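PDB 1ZNP: hypothetical protein Atu3615 from Agrobacterium tumefaciens str. C58, which is of unknown function but belongs to the DUF985 family of the cupin superfamily, whose members share a small beta-barrel fold. Local coordinates for residues H54-T59 with S131-A136. Sequence-based numbering, arbitrary orientation.
Sequences HWHRVT and SSFVMA
R57 and V134 face each other as the hydrogen-bonded pair of a short antiparallel ladder between strands 56-58 and 133-135. R57 N reaches V134 O at 2.9 Å, and V134 N returns a longer bond to R57 O. Beyond this pair the ladder continues into the flanking loops: T59 N donates to S132 O at 3.0 Å, and A136 N meets W55 O from above the carbonyl plane, while a water on the other side also donates to that oxygen.

Close packing gathers around H56, which is buried on the same face as V58. CG of F133 stands anti to its backbone N (chi1 -176°), which brings CE1 within 3.6 Å of H56 CD2. The ring planes are inclined by 30° and slid apart, barely overlapping. An in-plane bond from ND1 to H54 O (2.7 Å) helps orient the imidazole, and the selenomethionine M135 lays CG against H56 CB. The T59 end is also close, with OG1 3.4 Å from CB of buried S132.

On the opposite, partly exposed face, R57 runs extended beside V134, and their side chains come no nearer than 3.8 Å (NH2 to CG1).

S132 OG is hydrogen-bonded to D60 OD1. Backbone hydrogen bonds tie H56 to Q109 of strand 108-113 and V58 to N106 just before it, so the two-stranded ladder flanks an outermost strand of the main cupin sheet.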
loop_
_atom_site.group_PDB
_atom_site.type_symbol
_atom_site.label_atom_id
_atom_site.label_comp_id
_atom_site.label_asym_id
_atom_site.label_seq_id
_atom_site.Cartn_x
_atom_site.Cartn_y
_atom_site.Cartn_z
ATOM N N HIS A 54 5.423 -3.967 -16.868
ATOM C CA HIS A 54 5.068 -5.366 -16.656
ATOM C C HIS A 54 5.693 -5.976 -15.406
ATOM O O HIS A 54 6.659 -5.438 -14.868
ATOM C CB HIS A 54 5.446 -6.188 -17.891
ATOM C CG HIS A 54 4.647 -5.844 -19.111
ATOM N ND1 HIS A 54 4.604 -4.570 -19.639
ATOM C CD2 HIS A 54 3.839 -6.601 -19.892
ATOM C CE1 HIS A 54 3.802 -4.557 -20.688
ATOM N NE2 HIS A 54 3.326 -5.777 -20.865
ATOM N N TRP A 55 5.122 -7.091 -14.951
ATOM C CA TRP A 55 5.594 -7.802 -13.763
ATOM C C TRP A 55 7.047 -8.246 -13.885
ATOM O O TRP A 55 7.431 -8.897 -14.860
ATOM C CB TRP A 55 4.741 -9.044 -13.486
ATOM C CG TRP A 55 3.371 -8.789 -12.926
ATOM C CD1 TRP A 55 2.186 -8.971 -13.570
ATOM C CD2 TRP A 55 3.037 -8.387 -11.582
ATOM N NE1 TRP A 55 1.132 -8.720 -12.717
ATOM C CE2 TRP A 55 1.623 -8.358 -11.493
ATOM C CE3 TRP A 55 3.793 -8.051 -10.448
ATOM C CZ2 TRP A 55 0.950 -8.009 -10.319
ATOM C CZ3 TRP A 55 3.118 -7.703 -9.270
ATOM C CH2 TRP A 55 1.708 -7.686 -9.221
ATOM N N HIS A 56 7.844 -7.911 -12.876
ATOM C CA HIS A 56 9.256 -8.266 -12.862
ATOM C C HIS A 56 9.770 -8.124 -11.440
ATOM O O HIS A 56 9.056 -7.638 -10.556
ATOM C CB HIS A 56 10.049 -7.312 -13.750
ATOM C CG HIS A 56 10.004 -5.892 -13.277
ATOM N ND1 HIS A 56 8.877 -5.105 -13.391
ATOM C CD2 HIS A 56 10.924 -5.140 -12.626
ATOM C CE1 HIS A 56 9.104 -3.931 -12.830
ATOM N NE2 HIS A 56 10.338 -3.927 -12.357
ATOM N N ARG A 57 11.013 -8.536 -11.228
ATOM C CA ARG A 57 11.618 -8.411 -9.917
ATOM C C ARG A 57 13.138 -8.280 -10.005
ATOM O O ARG A 57 13.764 -8.747 -10.964
ATOM C CB ARG A 57 11.237 -9.604 -9.021
ATOM C CG ARG A 57 11.850 -10.922 -9.429
ATOM C CD ARG A 57 11.213 -12.105 -8.700
ATOM N NE ARG A 57 11.434 -13.337 -9.459
ATOM C CZ ARG A 57 12.582 -14.014 -9.507
ATOM N NH1 ARG A 57 13.648 -13.614 -8.829
ATOM N NH2 ARG A 57 12.676 -15.084 -10.274
ATOM N N VAL A 58 13.702 -7.597 -9.009
ATOM C CA VAL A 58 15.130 -7.406 -8.888
ATOM C C VAL A 58 15.453 -8.406 -7.784
ATOM O O VAL A 58 15.098 -8.201 -6.622
ATOM C CB VAL A 58 15.452 -5.968 -8.461
ATOM C CG1 VAL A 58 16.944 -5.766 -8.403
ATOM C CG2 VAL A 58 14.813 -4.984 -9.444
ATOM N N THR A 59 16.113 -9.496 -8.167
ATOM C CA THR A 59 16.419 -10.595 -7.257
ATOM C C THR A 59 17.219 -10.355 -5.996
ATOM O O THR A 59 16.924 -10.951 -4.963
ATOM C CB THR A 59 17.126 -11.764 -7.999
ATOM O OG1 THR A 59 18.431 -11.348 -8.421
ATOM C CG2 THR A 59 16.316 -12.206 -9.214
ATOM N N SER A 131 21.644 -8.838 -14.738
ATOM C CA SER A 131 21.933 -10.228 -14.382
ATOM C C SER A 131 21.125 -10.588 -13.127
ATOM O O SER A 131 21.140 -11.730 -12.663
ATOM C CB SER A 131 23.424 -10.427 -14.117
ATOM O OG SER A 131 24.035 -9.229 -13.683
ATOM N N SER A 132 20.421 -9.600 -12.585
ATOM C CA SER A 132 19.588 -9.795 -11.400
ATOM C C SER A 132 18.183 -9.265 -11.690
ATOM O O SER A 132 17.475 -8.784 -10.801
ATOM C CB SER A 132 20.189 -9.050 -10.211
ATOM O OG SER A 132 21.465 -9.578 -9.908
ATOM N N PHE A 133 17.804 -9.363 -12.957
ATOM C CA PHE A 133 16.520 -8.897 -13.442
ATOM C C PHE A 133 15.775 -10.085 -14.029
ATOM O O PHE A 133 16.334 -10.852 -14.811
ATOM C CB PHE A 133 16.752 -7.859 -14.528
ATOM C CG PHE A 133 15.503 -7.224 -15.039
ATOM C CD1 PHE A 133 14.902 -6.178 -14.335
ATOM C CD2 PHE A 133 14.920 -7.662 -16.228
ATOM C CE1 PHE A 133 13.738 -5.574 -14.799
ATOM C CE2 PHE A 133 13.749 -7.068 -16.706
ATOM C CZ PHE A 133 13.154 -6.015 -15.986
ATOM N N VAL A 134 14.515 -10.244 -13.643
ATOM C CA VAL A 134 13.703 -11.338 -14.150
ATOM C C VAL A 134 12.267 -10.889 -14.310
ATOM O O VAL A 134 11.703 -10.241 -13.423
ATOM C CB VAL A 134 13.692 -12.539 -13.205
ATOM C CG1 VAL A 134 12.893 -13.669 -13.838
ATOM C CG2 VAL A 134 15.102 -12.975 -12.895
HETATM N N MSE A 135 11.669 -11.247 -15.436
HETATM C CA MSE A 135 10.288 -10.885 -15.699
HETATM C C MSE A 135 9.406 -12.109 -15.673
HETATM O O MSE A 135 9.887 -13.237 -15.811
HETATM C CB MSE A 135 10.170 -10.215 -17.059
HETATM C CG MSE A 135 10.860 -8.887 -17.115
HETATM SE SE MSE A 135 10.754 -8.143 -18.860
HETATM C CE MSE A 135 8.877 -7.628 -18.834
ATOM N N ALA A 136 8.113 -11.882 -15.483
ATOM C CA ALA A 136 7.158 -12.978 -15.479
ATOM C C ALA A 136 6.735 -13.187 -16.924
ATOM O O ALA A 136 6.888 -12.294 -17.754
ATOM C CB ALA A 136 5.954 -12.622 -14.627
HETATM O O HOH W 1 6.060 -9.141 -17.382
#